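Local atomic coordinates of thermoresistant glucokinase (Janibacter sp. HTCC2649, PDB entry 4EUN), a protein that probably phosphorylates gluconate at the expense of ATP, acting as a gluconokinase of the P-loop kinase superfamily. Residues T43-L55 and I184-A198. Numbering follows the deposited sequence.
With SO4 (sulfate ion), chain B.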
ATOM      1  N   THR A  43      -7.611  -0.935   2.885  1.00 31.69           N
ATOM      2  CA  THR A  43      -6.446  -0.062   2.944  1.00 30.17           C
ATOM      3  C   THR A  43      -6.518   0.865   4.154  1.00 30.85           C
ATOM      4  O   THR A  43      -5.533   1.023   4.876  1.00 30.47           O
ATOM      5  CB  THR A  43      -6.274   0.741   1.642  1.00 35.52           C
ATOM      6  OG1 THR A  43      -6.079  -0.170   0.553  1.00 36.25           O
ATOM      7  CG2 THR A  43      -5.072   1.668   1.740  1.00 36.99           C
ATOM      8  N   THR A  44      -7.688   1.455   4.387  1.00 32.97           N
ATOM      9  CA  THR A  44      -7.893   2.328   5.544  1.00 36.04           C
ATOM     10  C   THR A  44      -7.626   1.610   6.873  1.00 32.58           C
ATOM     11  O   THR A  44      -6.941   2.142   7.748  1.00 35.41           O
ATOM     12  CB  THR A  44      -9.309   2.948   5.533  1.00 34.58           C
ATOM     13  OG1 THR A  44      -9.441   3.809   4.393  1.00 39.88           O
ATOM     14  CG2 THR A  44      -9.547   3.756   6.789  1.00 38.29           C
ATOM     15  N   ILE A  45      -8.159   0.400   7.020  1.00 27.25           N
ATOM     16  CA  ILE A  45      -7.940  -0.393   8.224  1.00 23.46           C
ATOM     17  C   ILE A  45      -6.466  -0.777   8.392  1.00 27.64           C
ATOM     18  O   ILE A  45      -5.889  -0.590   9.464  1.00 28.99           O
ATOM     19  CB  ILE A  45      -8.818  -1.675   8.232  1.00 27.50           C
ATOM     20  CG1 ILE A  45     -10.299  -1.319   8.056  1.00 33.41           C
ATOM     21  CG2 ILE A  45      -8.596  -2.466   9.512  1.00 27.12           C
ATOM     22  CD1 ILE A  45     -10.827  -0.345   9.100  1.00 37.91           C
ATOM     23  N   ALA A  46      -5.855  -1.302   7.332  1.00 24.37           N
ATOM     24  CA  ALA A  46      -4.453  -1.723   7.396  1.00 24.66           C
ATOM     25  C   ALA A  46      -3.530  -0.555   7.718  1.00 26.53           C
ATOM     26  O   ALA A  46      -2.588  -0.694   8.507  1.00 24.56           O
ATOM     27  CB  ALA A  46      -4.034  -2.384   6.088  1.00 29.47           C
ATOM     28  N   HIS A  47      -3.802   0.583   7.090  1.00 28.23           N
ATOM     29  CA  HIS A  47      -3.018   1.796   7.292  1.00 28.94           C
ATOM     30  C   HIS A  47      -3.177   2.286   8.729  1.00 30.97           C
ATOM     31  O   HIS A  47      -2.204   2.678   9.371  1.00 29.35           O
ATOM     32  CB  HIS A  47      -3.469   2.877   6.306  1.00 35.36           C
ATOM     33  CG  HIS A  47      -2.651   4.129   6.357  1.00 43.60           C
ATOM     34  ND1 HIS A  47      -3.143   5.352   5.952  1.00 49.26           N
ATOM     35  CD2 HIS A  47      -1.373   4.347   6.748  1.00 37.45           C
ATOM     36  CE1 HIS A  47      -2.205   6.271   6.101  1.00 45.49           C
ATOM     37  NE2 HIS A  47      -1.121   5.689   6.582  1.00 37.94           N
ATOM     38  N   GLY A  48      -4.405   2.258   9.239  1.00 30.63           N
ATOM     39  CA  GLY A  48      -4.654   2.671  10.609  1.00 30.36           C
ATOM     40  C   GLY A  48      -3.955   1.790  11.629  1.00 28.14           C
ATOM     41  O   GLY A  48      -3.443   2.281  12.640  1.00 35.20           O
ATOM     42  N   VAL A  49      -3.956   0.481  11.381  1.00 27.77           N
ATOM     43  CA  VAL A  49      -3.251  -0.454  12.253  1.00 26.16           C
ATOM     44  C   VAL A  49      -1.736  -0.240  12.171  1.00 31.48           C
ATOM     45  O   VAL A  49      -1.047  -0.214  13.192  1.00 32.42           O
ATOM     46  CB  VAL A  49      -3.619  -1.927  11.929  1.00 24.02           C
ATOM     47  CG1 VAL A  49      -2.717  -2.887  12.694  1.00 25.71           C
ATOM     48  CG2 VAL A  49      -5.070  -2.201  12.282  1.00 27.18           C
ATOM     49  N   ALA A  50      -1.229  -0.065  10.956  1.00 26.29           N
ATOM     50  CA  ALA A  50       0.205   0.123  10.742  1.00 23.60           C
ATOM     51  C   ALA A  50       0.721   1.350  11.483  1.00 32.08           C
ATOM     52  O   ALA A  50       1.800   1.315  12.085  1.00 32.91           O
ATOM     53  CB  ALA A  50       0.502   0.239   9.251  1.00 26.81           C
ATOM     54  N   ASP A  51      -0.047   2.435  11.431  1.00 28.69           N
ATOM     55  CA  ASP A  51       0.390   3.717  11.986  1.00 31.73           C
ATOM     56  C   ASP A  51       0.544   3.705  13.503  1.00 36.39           C
ATOM     57  O   ASP A  51       1.256   4.542  14.066  1.00 42.77           O
ATOM     58  CB  ASP A  51      -0.554   4.843  11.545  1.00 41.81           C
ATOM     59  CG  ASP A  51       0.044   5.710  10.454  1.00 55.94           C
ATOM     60  OD1 ASP A  51       0.708   5.161   9.549  1.00 55.19           O
ATOM     61  OD2 ASP A  51      -0.133   6.945  10.508  1.00 67.50           O
ATOM     62  N   GLU A  52      -0.104   2.750  14.161  1.00 40.39           N
ATOM     63  CA  GLU A  52      -0.061   2.674  15.620  1.00 47.16           C
ATOM     64  C   GLU A  52       0.837   1.558  16.148  1.00 47.88           C
ATOM     65  O   GLU A  52       1.081   1.470  17.348  1.00 51.88           O
ATOM     66  CB  GLU A  52      -1.478   2.528  16.189  1.00 50.34           C
ATOM     67  CG  GLU A  52      -2.360   3.757  15.994  1.00 58.93           C
ATOM     68  CD  GLU A  52      -1.752   5.034  16.571  1.00 65.83           C
ATOM     69  OE1 GLU A  52      -0.953   4.958  17.532  1.00 59.16           O
ATOM     70  OE2 GLU A  52      -2.080   6.127  16.058  1.00 73.39           O
ATOM     71  N   THR A  53       1.345   0.720  15.252  1.00 31.92           N
ATOM     72  CA  THR A  53       2.086  -0.464  15.674  1.00 33.01           C
ATOM     73  C   THR A  53       3.482  -0.559  15.074  1.00 35.22           C
ATOM     74  O   THR A  53       4.302  -1.336  15.556  1.00 35.10           O
ATOM     75  CB  THR A  53       1.352  -1.733  15.260  1.00 31.28           C
ATOM     76  OG1 THR A  53       1.117  -1.680  13.849  1.00 29.39           O
ATOM     77  CG2 THR A  53       0.029  -1.850  15.988  1.00 35.08           C
ATOM     78  N   GLY A  54       3.729   0.183  13.998  1.00 29.65           N
ATOM     79  CA  GLY A  54       4.995   0.091  13.295  1.00 33.58           C
ATOM     80  C   GLY A  54       5.093  -1.054  12.301  1.00 30.27           C
ATOM     81  O   GLY A  54       6.165  -1.295  11.741  1.00 33.68           O
ATOM     82  N   LEU A  55       3.985  -1.765  12.080  1.00 26.02           N
ATOM     83  CA  LEU A  55       3.975  -2.845  11.102  1.00 21.99           C
ATOM     84  C   LEU A  55       4.202  -2.271   9.699  1.00 26.22           C
ATOM     85  O   LEU A  55       3.711  -1.181   9.389  1.00 25.69           O
ATOM     86  CB  LEU A  55       2.644  -3.595  11.150  1.00 21.85           C
ATOM     87  CG  LEU A  55       2.512  -4.809  12.073  1.00 30.75           C
ATOM     88  CD1 LEU A  55       3.089  -4.571  13.441  1.00 35.67           C
ATOM     89  CD2 LEU A  55       1.042  -5.195  12.181  1.00 29.49           C
ATOM     90  N   ILE A 184     -10.537  -0.127  13.600  1.00 30.77           N
ATOM     91  CA  ILE A 184      -9.094  -0.080  13.866  1.00 30.77           C
ATOM     92  C   ILE A 184      -8.790  -0.314  15.351  1.00 32.77           C
ATOM     93  O   ILE A 184      -7.880  -1.073  15.695  1.00 37.20           O
ATOM     94  CB  ILE A 184      -8.489   1.256  13.397  1.00 30.83           C
ATOM     95  CG1 ILE A 184      -8.472   1.313  11.867  1.00 32.86           C
ATOM     96  CG2 ILE A 184      -7.077   1.429  13.939  1.00 31.20           C
ATOM     97  CD1 ILE A 184      -8.379   2.713  11.296  1.00 32.84           C
ATOM     98  N   GLU A 185      -9.559   0.328  16.226  1.00 33.29           N
ATOM     99  CA  GLU A 185      -9.419   0.128  17.663  1.00 39.66           C
ATOM    100  C   GLU A 185      -9.718  -1.316  18.032  1.00 36.28           C
ATOM    101  O   GLU A 185      -9.021  -1.909  18.855  1.00 39.46           O
ATOM    102  CB  GLU A 185     -10.351   1.068  18.430  1.00 47.38           C
ATOM    103  CG  GLU A 185      -9.664   2.293  19.005  1.00 66.64           C
ATOM    104  CD  GLU A 185      -8.862   1.986  20.262  1.00 77.30           C
ATOM    105  OE1 GLU A 185      -9.441   2.062  21.369  1.00 82.94           O
ATOM    106  OE2 GLU A 185      -7.655   1.674  20.143  1.00 68.32           O
ATOM    107  N   ARG A 186     -10.753  -1.871  17.411  1.00 36.19           N
ATOM    108  CA  ARG A 186     -11.143  -3.260  17.634  1.00 32.81           C
ATOM    109  C   ARG A 186     -10.018  -4.208  17.215  1.00 30.99           C
ATOM    110  O   ARG A 186      -9.656  -5.124  17.958  1.00 34.45           O
ATOM    111  CB  ARG A 186     -12.427  -3.564  16.858  1.00 38.36           C
ATOM    112  CG  ARG A 186     -12.931  -4.987  16.978  1.00 48.56           C
ATOM    113  CD  ARG A 186     -14.317  -5.123  16.350  1.00 49.39           C
ATOM    114  NE  ARG A 186     -14.559  -6.471  15.839  1.00 53.91           N
ATOM    115  CZ  ARG A 186     -14.901  -7.507  16.598  1.00 56.93           C
ATOM    116  NH1 ARG A 186     -15.039  -7.356  17.909  1.00 59.45           N
ATOM    117  NH2 ARG A 186     -15.101  -8.698  16.047  1.00 50.86           N
ATOM    118  N   ALA A 187      -9.467  -3.971  16.029  1.00 28.09           N
ATOM    119  CA  ALA A 187      -8.335  -4.745  15.516  1.00 27.98           C
ATOM    120  C   ALA A 187      -7.117  -4.654  16.426  1.00 30.35           C
ATOM    121  O   ALA A 187      -6.486  -5.670  16.725  1.00 33.82           O
ATOM    122  CB  ALA A 187      -7.962  -4.275  14.108  1.00 26.51           C
ATOM    123  N   LEU A 188      -6.779  -3.434  16.841  1.00 33.03           N
ATOM    124  CA  LEU A 188      -5.607  -3.194  17.677  1.00 35.82           C
ATOM    125  C   LEU A 188      -5.732  -3.893  19.029  1.00 34.56           C
ATOM    126  O   LEU A 188      -4.758  -4.448  19.545  1.00 36.56           O
ATOM    127  CB  LEU A 188      -5.394  -1.687  17.880  1.00 39.56           C
ATOM    128  CG  LEU A 188      -4.854  -0.897  16.683  1.00 40.50           C
ATOM    129  CD1 LEU A 188      -4.889   0.604  16.940  1.00 42.47           C
ATOM    130  CD2 LEU A 188      -3.443  -1.345  16.360  1.00 39.81           C
ATOM    131  N   THR A 189      -6.935  -3.868  19.597  1.00 39.45           N
ATOM    132  CA  THR A 189      -7.186  -4.531  20.872  1.00 43.98           C
ATOM    133  C   THR A 189      -6.988  -6.033  20.716  1.00 37.00           C
ATOM    134  O   THR A 189      -6.346  -6.677  21.545  1.00 39.99           O
ATOM    135  CB  THR A 189      -8.613  -4.249  21.396  1.00 41.76           C
ATOM    136  OG1 THR A 189      -8.762  -2.850  21.668  1.00 49.78           O
ATOM    137  CG2 THR A 189      -8.872  -5.024  22.674  1.00 44.34           C
ATOM    138  N   TRP A 190      -7.533  -6.588  19.639  1.00 35.44           N
ATOM    139  CA  TRP A 190      -7.416  -8.015  19.405  1.00 35.42           C
ATOM    140  C   TRP A 190      -5.981  -8.455  19.077  1.00 31.97           C
ATOM    141  O   TRP A 190      -5.481  -9.427  19.648  1.00 37.04           O
ATOM    142  CB  TRP A 190      -8.379  -8.460  18.304  1.00 34.83           C
ATOM    143  CG  TRP A 190      -8.274  -9.914  18.059  1.00 33.42           C
ATOM    144  CD1 TRP A 190      -8.725 -10.916  18.870  1.00 36.60           C
ATOM    145  CD2 TRP A 190      -7.652 -10.547  16.940  1.00 28.73           C
ATOM    146  NE1 TRP A 190      -8.424 -12.136  18.317  1.00 37.31           N
ATOM    147  CE2 TRP A 190      -7.772 -11.938  17.130  1.00 31.75           C
ATOM    148  CE3 TRP A 190      -7.008 -10.073  15.795  1.00 27.19           C
ATOM    149  CZ2 TRP A 190      -7.268 -12.861  16.210  1.00 33.75           C
ATOM    150  CZ3 TRP A 190      -6.514 -10.986  14.883  1.00 30.80           C
ATOM    151  CH2 TRP A 190      -6.641 -12.365  15.098  1.00 34.64           C
ATOM    152  N   LEU A 191      -5.330  -7.742  18.161  1.00 30.50           N
ATOM    153  CA  LEU A 191      -3.981  -8.096  17.723  1.00 28.99           C
ATOM    154  C   LEU A 191      -2.977  -8.050  18.867  1.00 35.44           C
ATOM    155  O   LEU A 191      -2.043  -8.851  18.917  1.00 36.17           O
ATOM    156  CB  LEU A 191      -3.518  -7.153  16.607  1.00 31.27           C
ATOM    157  CG  LEU A 191      -4.168  -7.343  15.239  1.00 26.02           C
ATOM    158  CD1 LEU A 191      -3.825  -6.185  14.325  1.00 31.26           C
ATOM    159  CD2 LEU A 191      -3.693  -8.649  14.632  1.00 27.55           C
ATOM    160  N   ASP A 192      -3.175  -7.094  19.773  1.00 38.51           N
ATOM    161  CA  ASP A 192      -2.291  -6.882  20.915  1.00 43.33           C
ATOM    162  C   ASP A 192      -0.819  -6.913  20.512  1.00 40.98           C
ATOM    163  O   ASP A 192      -0.020  -7.659  21.079  1.00 45.46           O
ATOM    164  CB  ASP A 192      -2.572  -7.902  22.017  1.00 47.85           C
ATOM    165  CG  ASP A 192      -1.891  -7.545  23.322  1.00 60.37           C
ATOM    166  OD1 ASP A 192      -1.595  -6.349  23.532  1.00 64.05           O
ATOM    167  OD2 ASP A 192      -1.645  -8.460  24.132  1.00 68.10           O
ATOM    168  N   ILE A 193      -0.476  -6.110  19.511  1.00 39.62           N
ATOM    169  CA  ILE A 193       0.893  -6.033  19.029  1.00 40.75           C
ATOM    170  C   ILE A 193       1.756  -5.487  20.147  1.00 45.29           C
ATOM    171  O   ILE A 193       1.442  -4.447  20.724  1.00 48.10           O
ATOM    172  CB  ILE A 193       1.012  -5.100  17.807  1.00 41.33           C
ATOM    173  CG1 ILE A 193       0.067  -5.544  16.682  1.00 45.67           C
ATOM    174  CG2 ILE A 193       2.451  -5.047  17.327  1.00 38.13           C
ATOM    175  CD1 ILE A 193       0.445  -6.858  16.039  1.00 40.54           C
ATOM    176  N   ALA A 194       2.829  -6.199  20.470  1.00 45.25           N
ATOM    177  CA  ALA A 194       3.721  -5.767  21.543  1.00 52.11           C
ATOM    178  C   ALA A 194       4.356  -4.443  21.147  1.00 56.77           C
ATOM    179  O   ALA A 194       4.782  -4.280  20.003  1.00 53.46           O
ATOM    180  CB  ALA A 194       4.784  -6.816  21.813  1.00 57.71           C
ATOM    181  N   PRO A 195       4.424  -3.492  22.094  1.00 66.06           N
ATOM    182  CA  PRO A 195       4.947  -2.144  21.834  1.00 68.51           C
ATOM    183  C   PRO A 195       6.364  -2.177  21.274  1.00 66.56           C
ATOM    184  O   PRO A 195       6.758  -1.288  20.520  1.00 63.39           O
ATOM    185  CB  PRO A 195       4.951  -1.497  23.227  1.00 78.70           C
ATOM    186  CG  PRO A 195       4.917  -2.645  24.194  1.00 75.42           C
ATOM    187  CD  PRO A 195       4.079  -3.681  23.513  1.00 70.94           C
ATOM    188  N   ALA A 196       7.112  -3.212  21.643  1.00 72.97           N
ATOM    189  CA  ALA A 196       8.502  -3.359  21.231  1.00 71.85           C
ATOM    190  C   ALA A 196       8.655  -3.762  19.763  1.00 61.13           C
ATOM    191  O   ALA A 196       9.772  -3.865  19.257  1.00 65.37           O
ATOM    192  CB  ALA A 196       9.217  -4.352  22.139  1.00 72.77           C
ATOM    193  N   VAL A 197       7.536  -3.999  19.083  1.00 50.10           N
ATOM    194  CA  VAL A 197       7.558  -4.290  17.647  1.00 57.02           C
ATOM    195  C   VAL A 197       7.848  -3.021  16.833  1.00 65.16           C
ATOM    196  O   VAL A 197       8.436  -3.074  15.748  1.00 63.72           O
ATOM    197  CB  VAL A 197       6.231  -4.950  17.188  1.00 62.64           C
ATOM    198  CG1 VAL A 197       5.978  -4.740  15.698  1.00 55.28           C
ATOM    199  CG2 VAL A 197       6.226  -6.437  17.531  1.00 66.74           C
ATOM    200  N   ALA A 198       7.446  -1.877  17.382  1.00 67.58           N
ATOM    201  CA  ALA A 198       7.569  -0.600  16.683  1.00 67.04           C
ATOM    202  C   ALA A 198       8.958  -0.011  16.830  1.00 69.41           C
ATOM    203  O   ALA A 198       9.844  -0.612  17.440  1.00 68.39           O
ATOM    204  CB  ALA A 198       6.538   0.379  17.198  1.00 70.53           C
TER
HETATM  205  S   SO4 B 201     -10.278  -1.495  -0.457  1.00 48.39           S
HETATM  206  O1  SO4 B 201     -10.572  -2.854  -0.019  1.00 36.09           O
HETATM  207  O2  SO4 B 201     -10.324  -1.459  -1.911  1.00 58.62           O
HETATM  208  O3  SO4 B 201      -8.952  -1.114   0.011  1.00 44.60           O
HETATM  209  O4  SO4 B 201     -11.252  -0.556   0.075  1.00 44.07           O
HETATM  210  O   HOH W   1       3.585  -1.939  18.588  1.00 52.93           O
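Helix 42-53, which begins within the probable P-loop, packs here against the C-terminal helix 180-191, and Ile184 of the latter fits as a knob into the hole formed by Thr44, Ile45, Gly48 and Val49. Its CD1 lies 3.8 Å from Gly48 CA; a bare glycine suits this spot because a CB would collide with that methyl. Val49 spreads its two branches: CG2 meets Ala187 CB at 4.0 Å, while CG1, anti to the backbone N (chi1 171°), lies 3.8 Å from Leu191 CD1. Both helices cover one face of the parallel 2-3-1-4-5 sheet of this P-loop kinase fold; the axes of segments 43-53 and 184-191 approach to 9.5 Å, inclined at 52°. Thr43 N donates to O3 of a sulfate (3.2 Å), probably from the crystallisation liquor and also hydrogen-bonded to Gly39 N, Gly41 N and Lys42 NZ, as a nucleotide phosphate might be. At the far end, Thr53 OG1 donates to Val49 O (2.7 Å) from above the carbonyl plane, leaving CG2 to press on Leu188 CD2 at 3.5 Å. At Gly54, with positive phi, a CB would jam against Thr53 O and run into Ala198 CA. Beyond it, Leu55 CD1 reaches Ile193 CG2 tip to tip, and a water donates to both Thr53 O and Ala194 O.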